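PDB 1K38: beta-lactamase OXA-2 from Salmonella typhimurium, which hydrolyses the beta-lactam ring of oxacillin and related penicillins, giving resistance to these antibiotics. Local coordinates for residues W10-I23 with F226-I239. Numbering follows the deposited sequence.
Sequences WRKFFSEFQAKGTI and FKREAIVRAILRSI. With FMT (formic acid), chain C.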
ATOM      1  N   TRP A  10       3.795  30.692   1.878  1.00 22.05           N
ATOM      2  CA  TRP A  10       3.568  29.637   0.899  1.00 20.61           C
ATOM      3  C   TRP A  10       2.964  30.189  -0.384  1.00 20.77           C
ATOM      4  O   TRP A  10       2.767  29.459  -1.351  1.00 19.32           O
ATOM      5  CB  TRP A  10       2.663  28.546   1.477  1.00 20.50           C
ATOM      6  CG  TRP A  10       3.400  27.598   2.377  1.00 18.96           C
ATOM      7  CD1 TRP A  10       4.738  27.606   2.660  1.00 18.58           C
ATOM      8  CD2 TRP A  10       2.846  26.493   3.105  1.00 17.42           C
ATOM      9  NE1 TRP A  10       5.050  26.577   3.516  1.00 17.84           N
ATOM     10  CE2 TRP A  10       3.908  25.878   3.805  1.00 18.76           C
ATOM     11  CE3 TRP A  10       1.553  25.963   3.233  1.00 18.54           C
ATOM     12  CZ2 TRP A  10       3.718  24.756   4.622  1.00 16.60           C
ATOM     13  CZ3 TRP A  10       1.365  24.851   4.045  1.00 17.24           C
ATOM     14  CH2 TRP A  10       2.446  24.258   4.731  1.00 17.76           C
ATOM     15  N   ARG A  11       2.677  31.485  -0.397  1.00 21.68           N
ATOM     16  CA  ARG A  11       2.113  32.096  -1.589  1.00 23.70           C
ATOM     17  C   ARG A  11       3.094  31.956  -2.747  1.00 22.85           C
ATOM     18  O   ARG A  11       2.689  31.895  -3.907  1.00 24.17           O
ATOM     19  CB  ARG A  11       1.803  33.576  -1.346  1.00 26.71           C
ATOM     20  CG  ARG A  11       1.223  34.283  -2.562  1.00 32.26           C
ATOM     21  CD  ARG A  11       0.568  35.602  -2.185  1.00 36.75           C
ATOM     22  NE  ARG A  11      -0.512  35.402  -1.223  1.00 41.20           N
ATOM     23  CZ  ARG A  11      -1.365  36.347  -0.841  1.00 42.01           C
ATOM     24  NH1 ARG A  11      -1.271  37.572  -1.343  1.00 43.83           N
ATOM     25  NH2 ARG A  11      -2.314  36.067   0.042  1.00 43.18           N
ATOM     26  N   LYS A  12       4.384  31.887  -2.432  1.00 22.68           N
ATOM     27  CA  LYS A  12       5.401  31.760  -3.471  1.00 22.12           C
ATOM     28  C   LYS A  12       5.234  30.482  -4.279  1.00 21.67           C
ATOM     29  O   LYS A  12       5.557  30.445  -5.465  1.00 22.13           O
ATOM     30  CB  LYS A  12       6.808  31.800  -2.865  1.00 22.81           C
ATOM     31  CG  LYS A  12       7.156  30.613  -1.987  1.00 24.93           C
ATOM     32  CD  LYS A  12       8.599  30.706  -1.526  1.00 28.56           C
ATOM     33  CE  LYS A  12       8.958  29.571  -0.586  1.00 30.35           C
ATOM     34  NZ  LYS A  12      10.383  29.652  -0.157  1.00 32.68           N
ATOM     35  N   PHE A  13       4.732  29.431  -3.640  1.00 19.42           N
ATOM     36  CA  PHE A  13       4.528  28.167  -4.332  1.00 20.41           C
ATOM     37  C   PHE A  13       3.344  28.261  -5.286  1.00 20.50           C
ATOM     38  O   PHE A  13       3.375  27.697  -6.380  1.00 22.17           O
ATOM     39  CB  PHE A  13       4.315  27.037  -3.324  1.00 19.84           C
ATOM     40  CG  PHE A  13       5.540  26.721  -2.508  1.00 17.94           C
ATOM     41  CD1 PHE A  13       6.688  26.223  -3.118  1.00 21.13           C
ATOM     42  CD2 PHE A  13       5.554  26.942  -1.135  1.00 20.13           C
ATOM     43  CE1 PHE A  13       7.832  25.951  -2.372  1.00 20.12           C
ATOM     44  CE2 PHE A  13       6.688  26.673  -0.380  1.00 18.85           C
ATOM     45  CZ  PHE A  13       7.832  26.176  -0.998  1.00 20.83           C
ATOM     46  N   PHE A  14       2.301  28.975  -4.879  1.00 20.78           N
ATOM     47  CA  PHE A  14       1.134  29.135  -5.737  1.00 20.64           C
ATOM     48  C   PHE A  14       1.456  30.078  -6.888  1.00 22.64           C
ATOM     49  O   PHE A  14       1.060  29.835  -8.024  1.00 22.68           O
ATOM     50  CB  PHE A  14      -0.062  29.673  -4.947  1.00 19.63           C
ATOM     51  CG  PHE A  14      -0.712  28.648  -4.060  1.00 16.45           C
ATOM     52  CD1 PHE A  14      -0.171  28.334  -2.820  1.00 16.55           C
ATOM     53  CD2 PHE A  14      -1.855  27.976  -4.480  1.00 16.89           C
ATOM     54  CE1 PHE A  14      -0.762  27.361  -2.007  1.00 15.10           C
ATOM     55  CE2 PHE A  14      -2.451  27.005  -3.678  1.00 14.13           C
ATOM     56  CZ  PHE A  14      -1.905  26.696  -2.439  1.00 14.65           C
ATOM     57  N   SER A  15       2.183  31.151  -6.595  1.00 24.19           N
ATOM     58  CA  SER A  15       2.548  32.110  -7.628  1.00 26.25           C
ATOM     59  C   SER A  15       3.518  31.475  -8.622  1.00 25.90           C
ATOM     60  O   SER A  15       3.481  31.780  -9.812  1.00 26.67           O
ATOM     61  CB  SER A  15       3.173  33.360  -6.998  1.00 27.39           C
ATOM     62  OG  SER A  15       4.321  33.036  -6.235  1.00 31.50           O
ATOM     63  N   GLU A  16       4.378  30.585  -8.132  1.00 25.66           N
ATOM     64  CA  GLU A  16       5.347  29.907  -8.985  1.00 26.34           C
ATOM     65  C   GLU A  16       4.614  29.198 -10.114  1.00 26.72           C
ATOM     66  O   GLU A  16       5.089  29.146 -11.247  1.00 25.91           O
ATOM     67  CB  GLU A  16       6.148  28.882  -8.178  1.00 27.62           C
ATOM     68  CG  GLU A  16       7.315  28.271  -8.944  1.00 32.73           C
ATOM     69  CD  GLU A  16       8.007  27.159  -8.179  1.00 34.69           C
ATOM     70  OE1 GLU A  16       8.188  27.303  -6.952  1.00 36.00           O
ATOM     71  OE2 GLU A  16       8.382  26.144  -8.805  1.00 37.71           O
ATOM     72  N   PHE A  17       3.446  28.654  -9.793  1.00 26.59           N
ATOM     73  CA  PHE A  17       2.640  27.942 -10.772  1.00 26.33           C
ATOM     74  C   PHE A  17       1.416  28.744 -11.189  1.00 27.33           C
ATOM     75  O   PHE A  17       0.441  28.185 -11.693  1.00 27.39           O
ATOM     76  CB  PHE A  17       2.232  26.583 -10.199  1.00 27.00           C
ATOM     77  CG  PHE A  17       3.393  25.662  -9.977  1.00 25.80           C
ATOM     78  CD1 PHE A  17       4.017  25.040 -11.056  1.00 27.67           C
ATOM     79  CD2 PHE A  17       3.905  25.461  -8.701  1.00 27.03           C
ATOM     80  CE1 PHE A  17       5.135  24.236 -10.866  1.00 26.64           C
ATOM     81  CE2 PHE A  17       5.025  24.656  -8.500  1.00 27.31           C
ATOM     82  CZ  PHE A  17       5.640  24.044  -9.589  1.00 27.79           C
ATOM     83  N   GLN A  18       1.485  30.057 -10.982  1.00 27.22           N
ATOM     84  CA  GLN A  18       0.402  30.965 -11.339  1.00 27.49           C
ATOM     85  C   GLN A  18      -0.955  30.353 -11.019  1.00 25.51           C
ATOM     86  O   GLN A  18      -1.819  30.231 -11.887  1.00 26.66           O
ATOM     87  CB  GLN A  18       0.489  31.309 -12.828  1.00 30.16           C
ATOM     88  CG  GLN A  18       1.799  31.987 -13.216  1.00 35.12           C
ATOM     89  CD  GLN A  18       1.955  32.150 -14.713  1.00 38.33           C
ATOM     90  OE1 GLN A  18       2.002  31.169 -15.454  1.00 41.54           O
ATOM     91  NE2 GLN A  18       2.039  33.395 -15.167  1.00 40.75           N
ATOM     92  N   ALA A  19      -1.136  29.973  -9.760  1.00 23.26           N
ATOM     93  CA  ALA A  19      -2.382  29.360  -9.332  1.00 20.97           C
ATOM     94  C   ALA A  19      -3.000  30.085  -8.148  1.00 20.91           C
ATOM     95  O   ALA A  19      -2.311  30.754  -7.375  1.00 21.57           O
ATOM     96  CB  ALA A  19      -2.139  27.894  -8.971  1.00 20.44           C
ATOM     97  N   LYS A  20      -4.314  29.950  -8.023  1.00 19.50           N
ATOM     98  CA  LYS A  20      -5.051  30.555  -6.926  1.00 19.68           C
ATOM     99  C   LYS A  20      -5.737  29.413  -6.188  1.00 18.49           C
ATOM    100  O   LYS A  20      -6.459  28.623  -6.789  1.00 16.45           O
ATOM    101  CB  LYS A  20      -6.096  31.538  -7.456  1.00 21.41           C
ATOM    102  CG  LYS A  20      -5.510  32.695  -8.254  1.00 25.70           C
ATOM    103  CD  LYS A  20      -4.533  33.515  -7.421  1.00 28.40           C
ATOM    104  CE  LYS A  20      -3.920  34.642  -8.235  1.00 31.31           C
ATOM    105  NZ  LYS A  20      -2.938  35.427  -7.439  1.00 33.54           N
ATOM    106  N   GLY A  21      -5.502  29.312  -4.888  1.00 17.55           N
ATOM    107  CA  GLY A  21      -6.127  28.241  -4.143  1.00 16.92           C
ATOM    108  C   GLY A  21      -5.788  28.242  -2.671  1.00 16.79           C
ATOM    109  O   GLY A  21      -5.389  29.260  -2.105  1.00 16.19           O
ATOM    110  N   THR A  22      -5.948  27.077  -2.056  1.00 14.67           N
ATOM    111  CA  THR A  22      -5.688  26.906  -0.634  1.00 14.84           C
ATOM    112  C   THR A  22      -5.051  25.548  -0.380  1.00 13.67           C
ATOM    113  O   THR A  22      -5.124  24.650  -1.213  1.00 13.25           O
ATOM    114  CB  THR A  22      -7.008  26.968   0.175  1.00 13.79           C
ATOM    115  OG1 THR A  22      -6.727  26.893   1.580  1.00 15.16           O
ATOM    116  CG2 THR A  22      -7.929  25.803  -0.208  1.00 14.40           C
ATOM    117  N   ILE A  23      -4.387  25.420   0.759  1.00 14.01           N
ATOM    118  CA  ILE A  23      -3.810  24.147   1.147  1.00 13.44           C
ATOM    119  C   ILE A  23      -3.720  24.086   2.659  1.00 14.94           C
ATOM    120  O   ILE A  23      -3.400  25.076   3.321  1.00 14.20           O
ATOM    121  CB  ILE A  23      -2.399  23.889   0.540  1.00 15.07           C
ATOM    122  CG1 ILE A  23      -1.964  22.454   0.867  1.00 15.36           C
ATOM    123  CG2 ILE A  23      -1.376  24.884   1.089  1.00 13.97           C
ATOM    124  CD1 ILE A  23      -0.650  22.039   0.228  1.00 16.04           C
ATOM    125  N   PHE A 226      -1.872  19.831 -13.756  1.00 16.62           N
ATOM    126  CA  PHE A 226      -0.555  19.443 -13.258  1.00 17.53           C
ATOM    127  C   PHE A 226      -0.158  20.247 -12.020  1.00 15.92           C
ATOM    128  O   PHE A 226       0.663  19.804 -11.218  1.00 15.91           O
ATOM    129  CB  PHE A 226       0.522  19.631 -14.338  1.00 17.43           C
ATOM    130  CG  PHE A 226       0.961  21.059 -14.521  1.00 19.84           C
ATOM    131  CD1 PHE A 226       0.187  21.958 -15.254  1.00 18.28           C
ATOM    132  CD2 PHE A 226       2.142  21.511 -13.935  1.00 18.63           C
ATOM    133  CE1 PHE A 226       0.586  23.289 -15.399  1.00 21.02           C
ATOM    134  CE2 PHE A 226       2.546  22.840 -14.075  1.00 20.90           C
ATOM    135  CZ  PHE A 226       1.763  23.726 -14.808  1.00 20.91           C
ATOM    136  N   LYS A 227      -0.748  21.428 -11.869  1.00 14.95           N
ATOM    137  CA  LYS A 227      -0.438  22.308 -10.748  1.00 15.09           C
ATOM    138  C   LYS A 227      -0.839  21.745  -9.393  1.00 14.25           C
ATOM    139  O   LYS A 227      -0.270  22.122  -8.370  1.00 16.92           O
ATOM    140  CB  LYS A 227      -1.113  23.667 -10.951  1.00 15.31           C
ATOM    141  CG  LYS A 227      -0.718  24.352 -12.246  1.00 17.05           C
ATOM    142  CD  LYS A 227      -1.467  25.655 -12.411  1.00 16.81           C
ATOM    143  CE  LYS A 227      -1.084  26.348 -13.707  1.00 17.70           C
ATOM    144  NZ  LYS A 227      -1.714  27.692 -13.802  1.00 18.63           N
ATOM    145  N   ARG A 228      -1.827  20.857  -9.384  1.00 15.20           N
ATOM    146  CA  ARG A 228      -2.290  20.268  -8.133  1.00 15.26           C
ATOM    147  C   ARG A 228      -1.142  19.558  -7.429  1.00 16.21           C
ATOM    148  O   ARG A 228      -0.807  19.880  -6.286  1.00 16.50           O
ATOM    149  CB  ARG A 228      -3.437  19.298  -8.409  1.00 14.40           C
ATOM    150  CG  ARG A 228      -4.672  19.975  -9.000  1.00 16.79           C
ATOM    151  CD  ARG A 228      -5.728  18.963  -9.397  1.00 15.65           C
ATOM    152  NE  ARG A 228      -5.211  18.012 -10.383  1.00 15.69           N
ATOM    153  CZ  ARG A 228      -5.919  17.019 -10.910  1.00 17.95           C
ATOM    154  NH1 ARG A 228      -7.183  16.838 -10.550  1.00 17.24           N
ATOM    155  NH2 ARG A 228      -5.357  16.203 -11.795  1.00 18.57           N
ATOM    156  N   GLU A 229      -0.526  18.600  -8.112  1.00 15.07           N
ATOM    157  CA  GLU A 229       0.598  17.882  -7.525  1.00 16.24           C
ATOM    158  C   GLU A 229       1.859  18.738  -7.423  1.00 16.02           C
ATOM    159  O   GLU A 229       2.629  18.607  -6.469  1.00 16.79           O
ATOM    160  CB  GLU A 229       0.911  16.614  -8.328  1.00 17.97           C
ATOM    161  CG  GLU A 229      -0.029  15.453  -8.046  1.00 19.83           C
ATOM    162  CD  GLU A 229       0.536  14.116  -8.505  1.00 22.82           C
ATOM    163  OE1 GLU A 229       1.755  13.890  -8.332  1.00 21.91           O
ATOM    164  OE2 GLU A 229      -0.239  13.285  -9.021  1.00 24.62           O
ATOM    165  N   ALA A 230       2.073  19.623  -8.392  1.00 15.52           N
ATOM    166  CA  ALA A 230       3.269  20.458  -8.371  1.00 16.25           C
ATOM    167  C   ALA A 230       3.351  21.318  -7.111  1.00 15.54           C
ATOM    168  O   ALA A 230       4.390  21.380  -6.460  1.00 16.88           O
ATOM    169  CB  ALA A 230       3.318  21.339  -9.614  1.00 15.55           C
ATOM    170  N   ILE A 231       2.253  21.985  -6.773  1.00 16.32           N
ATOM    171  CA  ILE A 231       2.231  22.839  -5.594  1.00 15.02           C
ATOM    172  C   ILE A 231       2.372  22.031  -4.304  1.00 15.08           C
ATOM    173  O   ILE A 231       3.186  22.362  -3.444  1.00 14.83           O
ATOM    174  CB  ILE A 231       0.934  23.680  -5.555  1.00 15.09           C
ATOM    175  CG1 ILE A 231       0.899  24.603  -6.779  1.00 17.59           C
ATOM    176  CG2 ILE A 231       0.868  24.496  -4.266  1.00 15.45           C
ATOM    177  CD1 ILE A 231      -0.435  25.284  -7.012  1.00 16.59           C
ATOM    178  N   VAL A 232       1.587  20.966  -4.164  1.00 14.54           N
ATOM    179  CA  VAL A 232       1.666  20.150  -2.961  1.00 14.38           C
ATOM    180  C   VAL A 232       3.048  19.537  -2.770  1.00 14.84           C
ATOM    181  O   VAL A 232       3.606  19.577  -1.671  1.00 14.34           O
ATOM    182  CB  VAL A 232       0.626  19.011  -2.977  1.00 13.57           C
ATOM    183  CG1 VAL A 232       0.816  18.121  -1.750  1.00 15.47           C
ATOM    184  CG2 VAL A 232      -0.777  19.592  -2.988  1.00 14.66           C
ATOM    185  N   ARG A 233       3.603  18.964  -3.831  1.00 14.45           N
ATOM    186  CA  ARG A 233       4.918  18.350  -3.723  1.00 14.86           C
ATOM    187  C   ARG A 233       5.993  19.362  -3.339  1.00 15.82           C
ATOM    188  O   ARG A 233       6.877  19.048  -2.546  1.00 15.87           O
ATOM    189  CB  ARG A 233       5.290  17.642  -5.029  1.00 16.07           C
ATOM    190  CG  ARG A 233       4.491  16.366  -5.279  1.00 17.20           C
ATOM    191  CD  ARG A 233       4.863  15.740  -6.615  1.00 19.12           C
ATOM    192  NE  ARG A 233       4.105  14.519  -6.889  1.00 20.90           N
ATOM    193  CZ  ARG A 233       4.455  13.308  -6.469  1.00 22.07           C
ATOM    194  NH1 ARG A 233       5.561  13.144  -5.753  1.00 22.39           N
ATOM    195  NH2 ARG A 233       3.694  12.260  -6.760  1.00 21.84           N
ATOM    196  N   ALA A 234       5.912  20.570  -3.891  1.00 15.98           N
ATOM    197  CA  ALA A 234       6.891  21.608  -3.574  1.00 16.72           C
ATOM    198  C   ALA A 234       6.810  21.940  -2.086  1.00 16.93           C
ATOM    199  O   ALA A 234       7.829  22.054  -1.403  1.00 16.29           O
ATOM    200  CB  ALA A 234       6.630  22.858  -4.404  1.00 16.66           C
ATOM    201  N   ILE A 235       5.587  22.091  -1.587  1.00 16.13           N
ATOM    202  CA  ILE A 235       5.384  22.399  -0.177  1.00 17.40           C
ATOM    203  C   ILE A 235       5.829  21.239   0.715  1.00 16.70           C
ATOM    204  O   ILE A 235       6.535  21.448   1.705  1.00 17.28           O
ATOM    205  CB  ILE A 235       3.901  22.759   0.092  1.00 16.36           C
ATOM    206  CG1 ILE A 235       3.577  24.085  -0.606  1.00 18.28           C
ATOM    207  CG2 ILE A 235       3.632  22.851   1.594  1.00 17.83           C
ATOM    208  CD1 ILE A 235       2.129  24.529  -0.489  1.00 18.37           C
ATOM    209  N   LEU A 236       5.439  20.015   0.364  1.00 16.79           N
ATOM    210  CA  LEU A 236       5.834  18.861   1.161  1.00 16.95           C
ATOM    211  C   LEU A 236       7.358  18.739   1.214  1.00 15.75           C
ATOM    212  O   LEU A 236       7.929  18.447   2.264  1.00 16.85           O
ATOM    213  CB  LEU A 236       5.222  17.578   0.592  1.00 17.61           C
ATOM    214  CG  LEU A 236       3.706  17.434   0.757  1.00 16.42           C
ATOM    215  CD1 LEU A 236       3.258  16.091   0.194  1.00 18.47           C
ATOM    216  CD2 LEU A 236       3.338  17.544   2.235  1.00 18.97           C
ATOM    217  N   ARG A 237       8.018  18.974   0.085  1.00 16.75           N
ATOM    218  CA  ARG A 237       9.474  18.900   0.062  1.00 18.32           C
ATOM    219  C   ARG A 237      10.080  19.978   0.966  1.00 19.54           C
ATOM    220  O   ARG A 237      11.072  19.726   1.656  1.00 19.65           O
ATOM    221  CB  ARG A 237      10.012  19.065  -1.367  1.00 18.14           C
ATOM    222  CG  ARG A 237       9.778  17.864  -2.286  1.00 21.63           C
ATOM    223  CD  ARG A 237      10.636  17.959  -3.549  1.00 25.46           C
ATOM    224  NE  ARG A 237      10.317  19.132  -4.359  1.00 29.75           N
ATOM    225  CZ  ARG A 237       9.328  19.187  -5.251  1.00 31.58           C
ATOM    226  NH1 ARG A 237       8.554  18.129  -5.461  1.00 32.09           N
ATOM    227  NH2 ARG A 237       9.108  20.305  -5.929  1.00 30.81           N
ATOM    228  N   SER A 238       9.477  21.165   0.983  1.00 19.33           N
ATOM    229  CA  SER A 238       9.995  22.260   1.803  1.00 20.51           C
ATOM    230  C   SER A 238       9.972  21.950   3.297  1.00 20.93           C
ATOM    231  O   SER A 238      10.748  22.523   4.061  1.00 22.57           O
ATOM    232  CB  SER A 238       9.231  23.564   1.522  1.00 21.05           C
ATOM    233  OG  SER A 238       7.961  23.589   2.148  1.00 21.73           O
ATOM    234  N   ILE A 239       9.081  21.058   3.723  1.00 20.75           N
ATOM    235  CA  ILE A 239       9.030  20.685   5.134  1.00 21.04           C
ATOM    236  C   ILE A 239       9.529  19.256   5.321  1.00 21.95           C
ATOM    237  O   ILE A 239       9.210  18.589   6.305  1.00 21.76           O
ATOM    238  CB  ILE A 239       7.606  20.828   5.730  1.00 21.51           C
ATOM    239  CG1 ILE A 239       6.628  19.879   5.034  1.00 21.98           C
ATOM    240  CG2 ILE A 239       7.137  22.267   5.594  1.00 21.72           C
ATOM    241  CD1 ILE A 239       5.246  19.878   5.666  1.00 21.59           C
TER
HETATM  242  C   FMT C 401      -9.453  14.208 -11.547  1.00 42.77           C
HETATM  243  O1  FMT C 401      -8.321  15.052 -12.087  1.00 44.19           O
HETATM  244  O2  FMT C 401      -8.951  12.840 -11.043  1.00 43.73           O
HETATM  245  O   HOH W   1       7.806  25.681   3.770  1.00 24.73           O
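Lys227 NZ lies among three acceptors at the end of helix 11-16: a salt bridge to Asp224 and two weak bonds to the carbonyl oxygens Phe17 O (3.1 Å) and Gln18 O (3.2 Å). The lysine chain is extended beyond CG, which carries the ammonium past the Phe17 carbonyl to that of Gln18. These carbonyls lie in a Schellman motif, with Gln18 at the C-prime position.

At the other end a water joins the segments. It accepts from Trp10 NE1 (2.9 Å) and donates to Ser238 OG. That hydroxyl in turn donates to Ile235 O, in the carbonyl plane.

Between these ends the packing is apolar. Ile235 uses both its branches. CG2, anti to the backbone N, lies over the six-membered ring of Trp10, 3.6 Å from its centroid. On the other branch CG1 meets Phe13 CD2 at 3.5 Å, and CD1 reaches tip to tip toward Ile23 CD1. Phe13 is a knob in the hole formed by Ile231, Ala234, Ile235 and Ser238. Ile231 CG2 sits over the centre of the Phe14 ring, 4.0 Å from the centroid, while its CD1 touches Ala19 CB. Ala230 CB covers one face of Phe17, and Glu16 CG lies over the opposite face.

The two helices run roughly antiparallel, at 149°, with their axes 9.4 Å apart. This pairs the N- and C-terminal helices on one side of the central beta-sheet of the penicillin-recognising fold. Helix 226-238 rests on strands 196-205 and 208-217 through Val232, and Phe14 stacks with Phe38 of strand 36-38.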